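Local coordinates for type-2Aa cytolytic delta-endotoxin (PDB 1CBY), which kills the larvae of dipteran insects by making pores in the epithelial cell membrane of the midgut, at residues A[93-101]-A[113-124]. Sequence-based numbering, arbitrary orientation.
Sequences VKTLNQSVI and QLKKIIQEVLGL
L96 packs against both V121 and I117, a turn apart on the helix. CD2 of L96 lies 3.9 Å from I117 CG2, while its CB rests 4.0 Å from V121 CG2; both pairs cross at about a right angle. L96 has CG swung opposite its own backbone N (chi1 -175°), which lets one methyl touch both helix residues. V100 sits between I117 and L114, the latter one turn earlier, with CG2 3.6 Å from L114 CD2 and I117 CD1 against its CB. I101 follows more loosely, with CG1 beside the same L114 methyl and CD1 alongside the Q113 CB.

This is helix 107-122 folded back over strand 90-102, which pairs antiparallel with strand 210-225 of the mixed sheet; in the chain, strand 104-106 comes between the two. The axis of 113-122 runs at 138° to that of 93-97, broadly antiparallel, and 8.1 Å away at the closest. The strand turns a corner at Q98, and beyond it V100 and I101 both face V215, a classic beta bulge. L114 also reaches inward to F191 of the sheet and I139 of helix 129-141.

K94 lays its aliphatic chain across V121: CD passes over the valine's CA and CG2, and CB comes 3.3 Å from V121 O, a carbonyl that accepts a hydrogen bond from T221 OG1. A bend at chi2 (-88°) turns the chain forward along the strand, toward L96, where NZ touches V121 CG2 and makes a weak hydrogen bond to T95 O.

No direct hydrogen bond joins the segments. A water bridges them near I101, donating to V100 O (2.8 Å) and to Q113 OE1. At the other end G123 leaves the helix with positive phi, and V93 CG1 stands 4.3 Å from its CA, with L124 CD2 near V93 CG2.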
loop_
_atom_site.group_PDB
_atom_site.type_symbol
_atom_site.label_atom_id
_atom_site.label_comp_id
_atom_site.label_asym_id
_atom_site.label_seq_id
_atom_site.Cartn_x
_atom_site.Cartn_y
_atom_site.Cartn_z
ATOM N N VAL A 93 -15.072 5.786 20.645
ATOM C CA VAL A 93 -14.043 5.682 21.674
ATOM C C VAL A 93 -13.408 7.012 22.057
ATOM O O VAL A 93 -13.468 7.417 23.216
ATOM C CB VAL A 93 -12.939 4.689 21.250
ATOM C CG1 VAL A 93 -11.786 4.718 22.228
ATOM C CG2 VAL A 93 -13.510 3.291 21.166
ATOM N N LYS A 94 -12.811 7.696 21.089
ATOM C CA LYS A 94 -12.139 8.962 21.355
ATOM C C LYS A 94 -12.167 9.803 20.086
ATOM O O LYS A 94 -12.151 9.256 18.984
ATOM C CB LYS A 94 -10.687 8.670 21.766
ATOM C CG LYS A 94 -10.007 9.723 22.634
ATOM C CD LYS A 94 -9.326 10.808 21.809
ATOM C CE LYS A 94 -8.620 11.816 22.709
ATOM N NZ LYS A 94 -7.884 12.860 21.943
ATOM N N THR A 95 -12.259 11.120 20.235
ATOM C CA THR A 95 -12.279 12.016 19.082
ATOM C C THR A 95 -11.160 13.030 19.245
ATOM O O THR A 95 -10.594 13.158 20.329
ATOM C CB THR A 95 -13.635 12.780 18.943
ATOM O OG1 THR A 95 -13.890 13.547 20.126
ATOM C CG2 THR A 95 -14.794 11.814 18.719
ATOM N N LEU A 96 -10.846 13.747 18.174
ATOM C CA LEU A 96 -9.806 14.766 18.197
ATOM C C LEU A 96 -10.059 15.713 17.035
ATOM O O LEU A 96 -10.518 15.290 15.971
ATOM C CB LEU A 96 -8.419 14.138 18.051
ATOM C CG LEU A 96 -7.256 15.128 18.182
ATOM C CD1 LEU A 96 -6.956 15.359 19.655
ATOM C CD2 LEU A 96 -6.022 14.609 17.472
ATOM N N ASN A 97 -9.753 16.990 17.236
ATOM C CA ASN A 97 -9.947 18.006 16.208
ATOM C C ASN A 97 -9.193 19.265 16.628
ATOM O O ASN A 97 -9.745 20.103 17.336
ATOM C CB ASN A 97 -11.445 18.300 16.058
ATOM C CG ASN A 97 -11.739 19.420 15.073
ATOM O OD1 ASN A 97 -12.773 20.078 15.169
ATOM N ND2 ASN A 97 -10.847 19.629 14.114
ATOM N N GLN A 98 -7.931 19.386 16.215
ATOM C CA GLN A 98 -7.118 20.543 16.589
ATOM C C GLN A 98 -5.752 20.557 15.922
ATOM O O GLN A 98 -5.331 19.563 15.327
ATOM C CB GLN A 98 -6.899 20.540 18.097
ATOM C CG GLN A 98 -6.132 19.321 18.582
ATOM C CD GLN A 98 -5.898 19.340 20.071
ATOM O OE1 GLN A 98 -6.824 19.140 20.858
ATOM N NE2 GLN A 98 -4.659 19.590 20.472
ATOM N N SER A 99 -5.055 21.686 16.047
ATOM C CA SER A 99 -3.713 21.833 15.487
ATOM C C SER A 99 -2.771 21.015 16.350
ATOM O O SER A 99 -2.756 21.161 17.574
ATOM C CB SER A 99 -3.269 23.297 15.498
ATOM O OG SER A 99 -4.024 24.066 14.579
ATOM N N VAL A 100 -2.017 20.129 15.717
ATOM C CA VAL A 100 -1.092 19.268 16.437
ATOM C C VAL A 100 0.374 19.599 16.177
ATOM O O VAL A 100 1.249 19.144 16.903
ATOM C CB VAL A 100 -1.362 17.774 16.128
ATOM C CG1 VAL A 100 -2.764 17.385 16.591
ATOM C CG2 VAL A 100 -1.209 17.506 14.644
ATOM N N ILE A 101 0.644 20.394 15.148
ATOM C CA ILE A 101 2.016 20.777 14.821
ATOM C C ILE A 101 2.002 22.215 14.316
ATOM O O ILE A 101 1.304 22.525 13.350
ATOM C CB ILE A 101 2.620 19.883 13.699
ATOM C CG1 ILE A 101 2.636 18.403 14.105
ATOM C CG2 ILE A 101 4.028 20.355 13.353
ATOM C CD1 ILE A 101 3.706 18.034 15.110
ATOM N N GLN A 113 5.599 12.173 16.461
ATOM C CA GLN A 113 4.581 12.840 17.263
ATOM C C GLN A 113 3.197 12.359 16.847
ATOM O O GLN A 113 2.416 11.898 17.681
ATOM C CB GLN A 113 4.657 14.357 17.087
ATOM C CG GLN A 113 4.817 15.137 18.384
ATOM C CD GLN A 113 3.688 14.921 19.382
ATOM O OE1 GLN A 113 2.788 15.749 19.508
ATOM N NE2 GLN A 113 3.756 13.823 20.124
ATOM N N LEU A 114 2.916 12.431 15.549
ATOM C CA LEU A 114 1.624 12.022 15.009
ATOM C C LEU A 114 1.307 10.553 15.285
ATOM O O LEU A 114 0.167 10.212 15.606
ATOM C CB LEU A 114 1.560 12.308 13.507
ATOM C CG LEU A 114 1.816 13.761 13.083
ATOM C CD1 LEU A 114 1.810 13.858 11.577
ATOM C CD2 LEU A 114 0.780 14.694 13.681
ATOM N N LYS A 115 2.314 9.690 15.180
ATOM C CA LYS A 115 2.134 8.263 15.436
ATOM C C LYS A 115 1.733 8.038 16.898
ATOM O O LYS A 115 0.926 7.159 17.216
ATOM C CB LYS A 115 3.426 7.510 15.124
ATOM C CG LYS A 115 3.331 6.009 15.306
ATOM C CD LYS A 115 4.668 5.340 15.030
ATOM C CE LYS A 115 4.491 3.847 14.799
ATOM N NZ LYS A 115 5.750 3.223 14.303
ATOM N N LYS A 116 2.291 8.852 17.783
ATOM C CA LYS A 116 2.005 8.761 19.205
ATOM C C LYS A 116 0.600 9.299 19.473
ATOM O O LYS A 116 -0.124 8.780 20.325
ATOM C CB LYS A 116 3.052 9.554 19.991
ATOM C CG LYS A 116 3.160 9.191 21.459
ATOM C CD LYS A 116 4.291 9.966 22.113
ATOM C CE LYS A 116 4.546 9.500 23.536
ATOM N NZ LYS A 116 3.398 9.760 24.442
ATOM N N ILE A 117 0.214 10.337 18.736
ATOM C CA ILE A 117 -1.112 10.928 18.886
ATOM C C ILE A 117 -2.174 9.959 18.368
ATOM O O ILE A 117 -3.260 9.854 18.936
ATOM C CB ILE A 117 -1.210 12.279 18.155
ATOM C CG1 ILE A 117 -0.190 13.255 18.749
ATOM C CG2 ILE A 117 -2.612 12.852 18.286
ATOM C CD1 ILE A 117 -0.128 14.594 18.057
ATOM N N ILE A 118 -1.854 9.245 17.295
ATOM C CA ILE A 118 -2.773 8.261 16.727
ATOM C C ILE A 118 -2.961 7.143 17.754
ATOM O O ILE A 118 -4.087 6.753 18.062
ATOM C CB ILE A 118 -2.218 7.669 15.406
ATOM C CG1 ILE A 118 -2.231 8.734 14.311
ATOM C CG2 ILE A 118 -3.028 6.450 14.970
ATOM C CD1 ILE A 118 -1.653 8.257 13.011
ATOM N N GLN A 119 -1.848 6.650 18.296
ATOM C CA GLN A 119 -1.871 5.592 19.300
ATOM C C GLN A 119 -2.826 5.984 20.432
ATOM O O GLN A 119 -3.669 5.190 20.859
ATOM C CB GLN A 119 -0.459 5.372 19.857
ATOM C CG GLN A 119 -0.354 4.256 20.886
ATOM C CD GLN A 119 0.937 4.311 21.684
ATOM O OE1 GLN A 119 1.273 5.342 22.267
ATOM N NE2 GLN A 119 1.661 3.199 21.722
ATOM N N GLU A 120 -2.703 7.228 20.881
ATOM C CA GLU A 120 -3.540 7.757 21.947
ATOM C C GLU A 120 -5.014 7.767 21.537
ATOM O O GLU A 120 -5.852 7.156 22.201
ATOM C CB GLU A 120 -3.077 9.174 22.317
ATOM C CG GLU A 120 -3.797 9.803 23.509
ATOM C CD GLU A 120 -3.528 9.079 24.820
ATOM O OE1 GLU A 120 -2.406 9.208 25.357
ATOM O OE2 GLU A 120 -4.441 8.385 25.317
ATOM N N VAL A 121 -5.312 8.421 20.417
ATOM C CA VAL A 121 -6.679 8.529 19.911
ATOM C C VAL A 121 -7.339 7.186 19.616
ATOM O O VAL A 121 -8.547 7.032 19.794
ATOM C CB VAL A 121 -6.735 9.437 18.653
ATOM C CG1 VAL A 121 -8.131 9.413 18.021
ATOM C CG2 VAL A 121 -6.358 10.861 19.037
ATOM N N LEU A 122 -6.540 6.214 19.188
ATOM C CA LEU A 122 -7.042 4.882 18.866
ATOM C C LEU A 122 -7.625 4.198 20.112
ATOM O O LEU A 122 -8.592 3.438 20.021
ATOM C CB LEU A 122 -5.920 4.041 18.238
ATOM C CG LEU A 122 -6.240 2.648 17.684
ATOM C CD1 LEU A 122 -7.391 2.706 16.705
ATOM C CD2 LEU A 122 -5.011 2.075 17.011
ATOM N N GLY A 123 -7.051 4.492 21.277
ATOM C CA GLY A 123 -7.541 3.910 22.513
ATOM C C GLY A 123 -7.164 2.451 22.678
ATOM O O GLY A 123 -6.378 2.104 23.558
ATOM N N LEU A 124 -7.726 1.591 21.838
ATOM C CA LEU A 124 -7.436 0.166 21.894
ATOM C C LEU A 124 -5.949 -0.048 21.631
ATOM O O LEU A 124 -5.381 0.572 20.731
ATOM C CB LEU A 124 -8.251 -0.587 20.838
ATOM C CG LEU A 124 -9.779 -0.447 20.789
ATOM C CD1 LEU A 124 -10.360 -0.482 22.196
ATOM C CD2 LEU A 124 -10.176 0.840 20.089
HETATM O O HOH W 1 2.851 18.645 19.124
#